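Local coordinates for SorB (Sorangium cellulosum, PDB 6B2V), which helps build the antibiotic sorangicin as part of a trans-acyltransferase polyketide assembly line, this chain being the pyran synthase domain of its module nine, at residues P63-L68 with L209-L214; F203-N208 with S243-G248; R231-L236 with R284-V289. All blocks are in the same frame, centred on the assembly; numbering follows the deposited sequence.

Contact 1: residues P63-L68 with L209-L214; sequences PAVAYL and LGNSVL
Val65 of helix 64-77 reaches across to Gly210 and Asn211 of helix 207-225 with both of its methyl groups. CG2 lies 3.9 Å from Gly210 CA, over a spot where the second helix has no side chain, and the backbones come close here: Val65 CA and Gly210 CA are 6.0 Å apart. CG1, set between the backbone N and the carbonyl carbon (chi1 82°), turns instead to Asn211 and approaches ND2 to 3.8 Å. Helix 64-77 belongs to the N-terminal hotdog fold and helix 207-225 to the C-terminal one, as predicted for this double-hotdog, dehydratase-like domain, so the pair meets at the buried seam between the halves. The local axes run at 121° to each other. Asn211 adds a polar link: its ND2 gives a hydrogen bond of 2.6 Å to a water, which also accepts from Val65 N at 3.1 Å. The amide oxygen, Asn211 OD1, rests 4.1 Å from Pro63 CB. Leu214, one turn beyond Gly210, brings CD1 to 4.2 Å from Val65 CG2 and continues to Pro233 of strand 232-241.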
loop_
_atom_site.group_PDB
_atom_site.type_symbol
_atom_site.label_atom_id
_atom_site.label_comp_id
_atom_site.label_asym_id
_atom_site.label_seq_id
_atom_site.Cartn_x
_atom_site.Cartn_y
_atom_site.Cartn_z
ATOM N N PRO A 63 -8.675 -0.122 -3.349
ATOM C CA PRO A 63 -7.326 0.388 -3.359
ATOM C C PRO A 63 -6.294 -0.688 -3.483
ATOM O O PRO A 63 -6.403 -1.707 -2.884
ATOM C CB PRO A 63 -7.188 1.100 -2.003
ATOM C CG PRO A 63 -8.546 1.296 -1.542
ATOM C CD PRO A 63 -9.336 0.158 -2.080
ATOM N N ALA A 64 -5.215 -0.340 -4.141
ATOM C CA ALA A 64 -4.116 -1.275 -4.343
ATOM C C ALA A 64 -3.572 -1.789 -3.011
ATOM O O ALA A 64 -3.339 -2.922 -2.794
ATOM C CB ALA A 64 -2.995 -0.591 -5.113
ATOM N N VAL A 65 -3.474 -0.861 -2.088
ATOM C CA VAL A 65 -2.968 -1.120 -0.789
ATOM C C VAL A 65 -3.842 -2.065 0.019
ATOM O O VAL A 65 -3.390 -2.701 0.891
ATOM C CB VAL A 65 -2.594 0.212 -0.087
ATOM C CG1 VAL A 65 -3.769 0.909 0.543
ATOM C CG2 VAL A 65 -1.326 0.160 0.703
ATOM N N ALA A 66 -5.139 -2.051 -0.243
ATOM C CA ALA A 66 -6.081 -2.927 0.443
ATOM C C ALA A 66 -5.872 -4.389 0.098
ATOM O O ALA A 66 -6.184 -5.215 0.860
ATOM C CB ALA A 66 -7.517 -2.509 0.248
ATOM N N TYR A 67 -5.361 -4.669 -1.095
ATOM C CA TYR A 67 -5.080 -6.043 -1.462
ATOM C C TYR A 67 -3.983 -6.623 -0.602
ATOM O O TYR A 67 -3.964 -7.783 -0.334
ATOM C CB TYR A 67 -4.706 -6.155 -2.941
ATOM C CG TYR A 67 -5.811 -5.805 -3.943
ATOM C CD1 TYR A 67 -6.810 -6.691 -4.218
ATOM C CD2 TYR A 67 -5.766 -4.661 -4.655
ATOM C CE1 TYR A 67 -7.789 -6.385 -5.117
ATOM C CE2 TYR A 67 -6.735 -4.340 -5.550
ATOM C CZ TYR A 67 -7.742 -5.200 -5.795
ATOM O OH TYR A 67 -8.657 -4.858 -6.727
ATOM N N LEU A 68 -3.007 -5.796 -0.274
ATOM C CA LEU A 68 -1.908 -6.215 0.543
ATOM C C LEU A 68 -2.412 -6.560 1.918
ATOM O O LEU A 68 -2.031 -7.508 2.472
ATOM C CB LEU A 68 -0.834 -5.132 0.654
ATOM C CG LEU A 68 -0.169 -4.701 -0.652
ATOM C CD1 LEU A 68 0.803 -3.579 -0.453
ATOM C CD2 LEU A 68 0.510 -5.855 -1.353
ATOM N N LEU A 209 -4.468 5.059 5.716
ATOM C CA LEU A 209 -3.094 5.213 6.104
ATOM C C LEU A 209 -2.166 4.668 5.002
ATOM O O LEU A 209 -1.230 5.270 4.691
ATOM C CB LEU A 209 -2.812 4.538 7.447
ATOM C CG LEU A 209 -1.366 4.584 7.975
ATOM C CD1 LEU A 209 -0.828 5.993 8.034
ATOM C CD2 LEU A 209 -1.350 3.993 9.349
ATOM N N GLY A 210 -2.492 3.522 4.431
ATOM C CA GLY A 210 -1.663 3.011 3.365
ATOM C C GLY A 210 -1.560 3.923 2.167
ATOM O O GLY A 210 -0.561 4.094 1.632
ATOM N N ASN A 211 -2.684 4.483 1.794
ATOM C CA ASN A 211 -2.696 5.461 0.712
ATOM C C ASN A 211 -1.906 6.721 1.067
ATOM O O ASN A 211 -1.339 7.328 0.238
ATOM C CB ASN A 211 -4.114 5.843 0.331
ATOM C CG ASN A 211 -4.743 4.838 -0.594
ATOM O OD1 ASN A 211 -5.916 4.674 -0.581
ATOM N ND2 ASN A 211 -3.957 4.224 -1.372
ATOM N N SER A 212 -1.919 7.081 2.336
ATOM C CA SER A 212 -1.132 8.216 2.781
ATOM C C SER A 212 0.362 7.977 2.567
ATOM O O SER A 212 1.097 8.873 2.417
ATOM C CB SER A 212 -1.387 8.529 4.240
ATOM O OG SER A 212 -2.720 8.849 4.448
ATOM N N VAL A 213 0.787 6.763 2.758
ATOM C CA VAL A 213 2.176 6.427 2.498
ATOM C C VAL A 213 2.548 6.451 0.996
ATOM O O VAL A 213 3.579 6.868 0.608
ATOM C CB VAL A 213 2.532 5.053 3.095
ATOM C CG1 VAL A 213 3.977 4.717 2.879
ATOM C CG2 VAL A 213 2.218 4.982 4.556
ATOM N N LEU A 214 1.651 5.920 0.202
ATOM C CA LEU A 214 1.868 5.873 -1.235
ATOM C C LEU A 214 1.767 7.185 -2.004
ATOM O O LEU A 214 2.431 7.370 -2.946
ATOM C CB LEU A 214 1.001 4.801 -1.921
ATOM C CG LEU A 214 1.205 3.350 -1.431
ATOM C CD1 LEU A 214 0.548 2.357 -2.354
ATOM C CD2 LEU A 214 2.653 2.992 -1.197
HETATM O O HOH W 1 -3.722 2.123 -2.874
#

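Contact 2: residues F203-N208 with S243-G248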
loop_
_atom_site.group_PDB
_atom_site.type_symbol
_atom_site.label_atom_id
_atom_site.label_comp_id
_atom_site.label_asym_id
_atom_site.label_seq_id
_atom_site.Cartn_x
_atom_site.Cartn_y
_atom_site.Cartn_z
ATOM N N PHE A 203 -7.880 -3.567 11.132
ATOM C CA PHE A 203 -6.872 -3.378 10.108
ATOM C C PHE A 203 -5.462 -3.260 10.694
ATOM O O PHE A 203 -5.322 -2.620 11.692
ATOM C CB PHE A 203 -7.102 -2.060 9.372
ATOM C CG PHE A 203 -8.221 -2.047 8.373
ATOM C CD1 PHE A 203 -8.241 -2.880 7.294
ATOM C CD2 PHE A 203 -9.198 -1.114 8.456
ATOM C CE1 PHE A 203 -9.239 -2.806 6.364
ATOM C CE2 PHE A 203 -10.207 -1.041 7.551
ATOM C CZ PHE A 203 -10.223 -1.893 6.496
ATOM N N LEU A 204 -4.466 -3.919 10.138
ATOM C CA LEU A 204 -3.107 -3.664 10.545
ATOM C C LEU A 204 -2.736 -2.382 9.784
ATOM O O LEU A 204 -2.423 -1.375 10.379
ATOM C CB LEU A 204 -2.185 -4.781 10.214
ATOM C CG LEU A 204 -0.716 -4.551 10.531
ATOM C CD1 LEU A 204 -0.481 -3.960 11.901
ATOM C CD2 LEU A 204 0.056 -5.827 10.385
ATOM N N LEU A 205 -2.870 -2.430 8.466
ATOM C CA LEU A 205 -2.724 -1.235 7.650
ATOM C C LEU A 205 -4.094 -0.827 7.058
ATOM O O LEU A 205 -4.508 -1.386 6.109
ATOM C CB LEU A 205 -1.746 -1.446 6.512
ATOM C CG LEU A 205 -1.391 -0.230 5.659
ATOM C CD1 LEU A 205 -0.832 0.910 6.490
ATOM C CD2 LEU A 205 -0.423 -0.624 4.587
ATOM N N ASP A 206 -4.723 0.179 7.641
ATOM C CA ASP A 206 -5.947 0.746 7.155
ATOM C C ASP A 206 -5.611 1.339 5.789
ATOM O O ASP A 206 -4.643 1.967 5.623
ATOM C CB ASP A 206 -6.403 1.912 8.088
ATOM C CG ASP A 206 -7.782 2.511 7.743
ATOM O OD1 ASP A 206 -8.077 3.035 6.677
ATOM O OD2 ASP A 206 -8.615 2.541 8.586
ATOM N N PRO A 207 -6.534 1.230 4.866
ATOM C CA PRO A 207 -6.298 1.732 3.534
ATOM C C PRO A 207 -6.043 3.222 3.509
ATOM O O PRO A 207 -5.346 3.646 2.675
ATOM C CB PRO A 207 -7.563 1.326 2.792
ATOM C CG PRO A 207 -7.946 0.087 3.452
ATOM C CD PRO A 207 -7.659 0.285 4.891
ATOM N N ASN A 208 -6.689 3.973 4.360
ATOM C CA ASN A 208 -6.447 5.400 4.347
ATOM C C ASN A 208 -4.990 5.752 4.717
ATOM O O ASN A 208 -4.429 6.651 4.156
ATOM C CB ASN A 208 -7.429 6.120 5.264
ATOM C CG ASN A 208 -8.818 6.251 4.653
ATOM O OD1 ASN A 208 -8.961 6.207 3.497
ATOM N ND2 ASN A 208 -9.810 6.374 5.480
ATOM N N SER A 243 6.537 -2.527 12.791
ATOM C CA SER A 243 5.727 -2.219 13.951
ATOM C C SER A 243 4.420 -1.506 13.575
ATOM O O SER A 243 4.224 -1.225 12.471
ATOM C CB SER A 243 6.542 -1.516 15.016
ATOM O OG SER A 243 6.689 -0.231 14.675
ATOM N N ASP A 244 3.559 -1.212 14.527
ATOM C CA ASP A 244 2.265 -0.650 14.197
ATOM C C ASP A 244 2.381 0.663 13.454
ATOM O O ASP A 244 2.860 1.612 13.971
ATOM C CB ASP A 244 1.532 -0.390 15.533
ATOM C CG ASP A 244 0.057 0.048 15.379
ATOM O OD1 ASP A 244 -0.434 0.365 14.362
ATOM O OD2 ASP A 244 -0.605 0.064 16.396
ATOM N N PRO A 245 1.783 0.718 12.275
ATOM C CA PRO A 245 1.836 1.894 11.426
ATOM C C PRO A 245 1.039 3.108 11.914
ATOM O O PRO A 245 1.254 4.203 11.577
ATOM C CB PRO A 245 1.312 1.415 10.085
ATOM C CG PRO A 245 0.697 0.129 10.307
ATOM C CD PRO A 245 1.129 -0.410 11.604
ATOM N N ARG A 246 0.209 2.848 12.900
ATOM C CA ARG A 246 -0.613 3.892 13.479
ATOM C C ARG A 246 0.197 4.892 14.267
ATOM O O ARG A 246 -0.255 5.948 14.530
ATOM C CB ARG A 246 -1.761 3.348 14.307
ATOM C CG ARG A 246 -2.860 2.804 13.435
ATOM C CD ARG A 246 -4.033 2.291 14.217
ATOM N NE ARG A 246 -3.639 1.462 15.304
ATOM C CZ ARG A 246 -3.734 0.139 15.282
ATOM N NH1 ARG A 246 -4.154 -0.439 14.157
ATOM N NH2 ARG A 246 -3.359 -0.588 16.334
ATOM N N ARG A 247 1.442 4.576 14.536
ATOM C CA ARG A 247 2.314 5.544 15.152
ATOM C C ARG A 247 2.996 6.459 14.109
ATOM O O ARG A 247 3.874 7.199 14.408
ATOM C CB ARG A 247 3.387 4.907 16.017
ATOM C CG ARG A 247 2.786 4.104 17.134
ATOM C CD ARG A 247 1.746 4.855 17.931
ATOM N NE ARG A 247 2.303 6.064 18.478
ATOM C CZ ARG A 247 1.589 7.094 18.843
ATOM N NH1 ARG A 247 0.292 7.052 18.755
ATOM N NH2 ARG A 247 2.179 8.161 19.300
ATOM N N GLY A 248 2.505 6.375 12.906
ATOM C CA GLY A 248 3.109 7.173 11.873
ATOM C C GLY A 248 3.090 8.679 12.027
ATOM O O GLY A 248 2.114 9.254 12.416
HETATM O O HOH W 2 -6.097 0.279 12.300
#
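Pro245 packs its ring against the carbonyl oxygen and CD1 of Leu204 and against CD1 of Leu205. Its CG sits 3.5 Å from Leu204 O, while its CD meets Leu204 CD1 at 3.9 Å, the leucine side chain crossing the ring at about a right angle. CG also faces Leu205 CD1, at 4.2 Å. Both leucines have CG anti to the backbone N (chi1 176° for Leu204), which brings their ends nearer to the proline than their CB atoms suggest. Met281 of strand 279-289 touches both Leu205 and Pro245.

The polar part is carried by water and by Arg246. A water donates to Phe203 O and accepts from Arg246 NH1 at 2.8 Å, bridging the two segments, with Phe203 O lying at the edge of the guanidinium, near its plane. The arginine chain bends at chi3, and the second terminal nitrogen, NH2, forms a 2.8 Å salt bridge to Asp244 OD2. Asp244 OD1 lies over one face of the same guanidinium and accepts from Arg246 N at 3.0 Å, so one carboxylate holds both the backbone and the side chain of Arg246.

Within 203-208, Asp206 OD1 accepts from Asn208 N (2.9 Å) through its anti lone pair. Asp206 is thus the N-cap of helix 207-225, and Asp244 makes an Asx turn leading into the short 3-10 segment 245-246.

Contact 3: residues R231-L236 with R284-V289; sequences RFPYTL and RGLTAV
Thr287 O is gripped by two successive backbone N-H groups of the facing strand: Tyr234 N at 2.9 Å, nearly along the C=O axis, and Thr235 N in a weak bond of 3.4 Å. With two residues facing one, this is a classic beta bulge in an antiparallel pair. Thr287 N returns a straight bond to Thr235 O (3.0 Å, N-H...O 177°). Ahead of the bulge in strand 232-241, Phe232 and Val289 form a hydrogen-bonded pair.

Thr235 and Thr287 lie side by side, pointing the same way, and a water joins their OG1 atoms while donating to Gly285 O at 2.7 Å. Next to them Val289 CG1 leans on Tyr234, 3.8 Å from CB; with CG anti to the backbone N (chi1 163°), the tyrosine ring stays near this methyl, and Thr235 CG2 sits over one of its faces. Pro233, Leu236, Leu286 and Ala288 make the apolar face: Leu236 CD1 meets Leu286 CB at 4.0 Å, and Leu286 CD1 reaches Pro233 CB. At the end of the ladder Arg231 CB lies 3.7 Å from Ala288 CB.

Helix 207-225 lies against this apolar face, with Leu214 on Pro233, Ala217 on Leu286 and Ile218 on Ala288, and its Asp225 forms a salt bridge with Arg231. Strand 82-90 flanks strand 232-241 on its other edge, and strand 267-273 lies beside 279-289, on the side away from 232-241.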
loop_
_atom_site.group_PDB
_atom_site.type_symbol
_atom_site.label_atom_id
_atom_site.label_comp_id
_atom_site.label_asym_id
_atom_site.label_seq_id
_atom_site.Cartn_x
_atom_site.Cartn_y
_atom_site.Cartn_z
ATOM N N ARG A 231 -1.173 8.039 -11.110
ATOM C CA ARG A 231 -0.588 6.764 -11.338
ATOM C C ARG A 231 -0.975 5.810 -10.205
ATOM O O ARG A 231 -1.139 6.201 -9.106
ATOM C CB ARG A 231 0.926 6.898 -11.506
ATOM C CG ARG A 231 1.340 7.678 -12.759
ATOM C CD ARG A 231 2.820 7.903 -12.906
ATOM N NE ARG A 231 3.140 8.478 -14.199
ATOM C CZ ARG A 231 4.347 8.636 -14.659
ATOM N NH1 ARG A 231 5.390 8.299 -13.964
ATOM N NH2 ARG A 231 4.514 9.129 -15.855
ATOM N N PHE A 232 -1.155 4.560 -10.567
ATOM C CA PHE A 232 -1.545 3.506 -9.667
ATOM C C PHE A 232 -0.462 2.465 -9.504
ATOM O O PHE A 232 0.247 2.205 -10.403
ATOM C CB PHE A 232 -2.806 2.829 -10.188
ATOM C CG PHE A 232 -3.914 3.752 -10.414
ATOM C CD1 PHE A 232 -3.993 4.457 -11.566
ATOM C CD2 PHE A 232 -4.841 3.930 -9.468
ATOM C CE1 PHE A 232 -5.005 5.330 -11.789
ATOM C CE2 PHE A 232 -5.871 4.809 -9.662
ATOM C CZ PHE A 232 -5.949 5.505 -10.835
ATOM N N PRO A 233 -0.402 1.863 -8.331
ATOM C CA PRO A 233 0.622 0.862 -8.117
ATOM C C PRO A 233 0.527 -0.298 -9.160
ATOM O O PRO A 233 -0.509 -0.739 -9.397
ATOM C CB PRO A 233 0.297 0.347 -6.700
ATOM C CG PRO A 233 -0.272 1.553 -6.065
ATOM C CD PRO A 233 -1.044 2.283 -7.084
ATOM N N TYR A 234 1.636 -0.650 -9.760
ATOM C CA TYR A 234 1.732 -1.734 -10.731
ATOM C C TYR A 234 2.575 -2.891 -10.165
ATOM O O TYR A 234 2.157 -3.992 -10.122
ATOM C CB TYR A 234 2.321 -1.173 -12.039
ATOM C CG TYR A 234 2.858 -2.192 -13.002
ATOM C CD1 TYR A 234 2.115 -3.285 -13.331
ATOM C CD2 TYR A 234 4.078 -2.054 -13.553
ATOM C CE1 TYR A 234 2.585 -4.223 -14.195
ATOM C CE2 TYR A 234 4.574 -3.002 -14.437
ATOM C CZ TYR A 234 3.791 -4.084 -14.737
ATOM O OH TYR A 234 4.222 -5.059 -15.563
ATOM N N THR A 235 3.775 -2.582 -9.732
ATOM C CA THR A 235 4.634 -3.567 -9.130
ATOM C C THR A 235 5.313 -3.036 -7.876
ATOM O O THR A 235 5.538 -1.876 -7.794
ATOM C CB THR A 235 5.743 -4.087 -10.052
ATOM O OG1 THR A 235 6.541 -3.030 -10.514
ATOM C CG2 THR A 235 5.178 -4.775 -11.221
ATOM N N LEU A 236 5.572 -3.922 -6.920
ATOM C CA LEU A 236 6.266 -3.576 -5.687
ATOM C C LEU A 236 7.231 -4.659 -5.316
ATOM O O LEU A 236 6.825 -5.750 -5.124
ATOM C CB LEU A 236 5.260 -3.353 -4.574
ATOM C CG LEU A 236 5.806 -3.171 -3.155
ATOM C CD1 LEU A 236 6.583 -1.854 -3.059
ATOM C CD2 LEU A 236 4.611 -3.150 -2.211
ATOM N N ARG A 284 9.682 -1.050 -0.741
ATOM C CA ARG A 284 10.822 -1.039 -1.580
ATOM C C ARG A 284 10.458 -1.299 -3.010
ATOM O O ARG A 284 9.838 -2.241 -3.291
ATOM C CB ARG A 284 11.779 -2.152 -1.225
ATOM C CG ARG A 284 12.130 -2.274 0.210
ATOM C CD ARG A 284 12.891 -1.117 0.692
ATOM N NE ARG A 284 14.179 -1.005 0.118
ATOM C CZ ARG A 284 14.941 0.048 0.283
ATOM N NH1 ARG A 284 14.504 1.004 1.031
ATOM N NH2 ARG A 284 16.145 0.115 -0.254
ATOM N N GLY A 285 10.962 -0.474 -3.883
ATOM C CA GLY A 285 10.742 -0.703 -5.291
ATOM C C GLY A 285 9.363 -0.680 -5.852
ATOM O O GLY A 285 8.927 -1.599 -6.467
ATOM N N LEU A 286 8.690 0.422 -5.610
ATOM C CA LEU A 286 7.340 0.660 -6.108
ATOM C C LEU A 286 7.347 1.401 -7.438
ATOM O O LEU A 286 7.986 2.370 -7.580
ATOM C CB LEU A 286 6.565 1.533 -5.127
ATOM C CG LEU A 286 5.219 2.023 -5.611
ATOM C CD1 LEU A 286 4.156 0.942 -5.583
ATOM C CD2 LEU A 286 4.732 3.224 -4.811
ATOM N N THR A 287 6.655 0.817 -8.408
ATOM C CA THR A 287 6.434 1.410 -9.700
ATOM C C THR A 287 4.924 1.676 -9.873
ATOM O O THR A 287 4.155 0.821 -9.769
ATOM C CB THR A 287 6.963 0.510 -10.851
ATOM O OG1 THR A 287 8.358 0.303 -10.722
ATOM C CG2 THR A 287 6.690 1.166 -12.184
ATOM N N ALA A 288 4.548 2.910 -10.138
ATOM C CA ALA A 288 3.179 3.269 -10.360
ATOM C C ALA A 288 3.061 3.742 -11.805
ATOM O O ALA A 288 3.915 4.335 -12.315
ATOM C CB ALA A 288 2.746 4.397 -9.418
ATOM N N VAL A 289 1.944 3.415 -12.422
ATOM C CA VAL A 289 1.744 3.699 -13.826
ATOM C C VAL A 289 0.369 4.279 -14.089
ATOM O O VAL A 289 -0.511 4.033 -13.385
ATOM C CB VAL A 289 1.912 2.414 -14.674
ATOM C CG1 VAL A 289 3.194 1.699 -14.340
ATOM C CG2 VAL A 289 0.729 1.509 -14.511
HETATM O O HOH W 3 8.644 -2.001 -9.101
#

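Overall arrangement
Helix 207-225 carries a segment of contacts 1 and 2 and packs on contact 3, whose strand 232-241 follows it in the chain. The centre of contact 1 lies about 3 Å from the centre of the chain, roughly 10 Å centre to centre from contact 2 and 11 Å from contact 3, and contact 1 touches both. Contacts 2 and 3 are on opposite sides of the chain's centre, 20 Å apart between centres, without touching. Along the chain the segments of contact 2 alternate with those of the other two, whereas contact 1 closes before contact 3 opens. Only contact 1 joins the two predicted hotdog halves; the others lie within the C-terminal half.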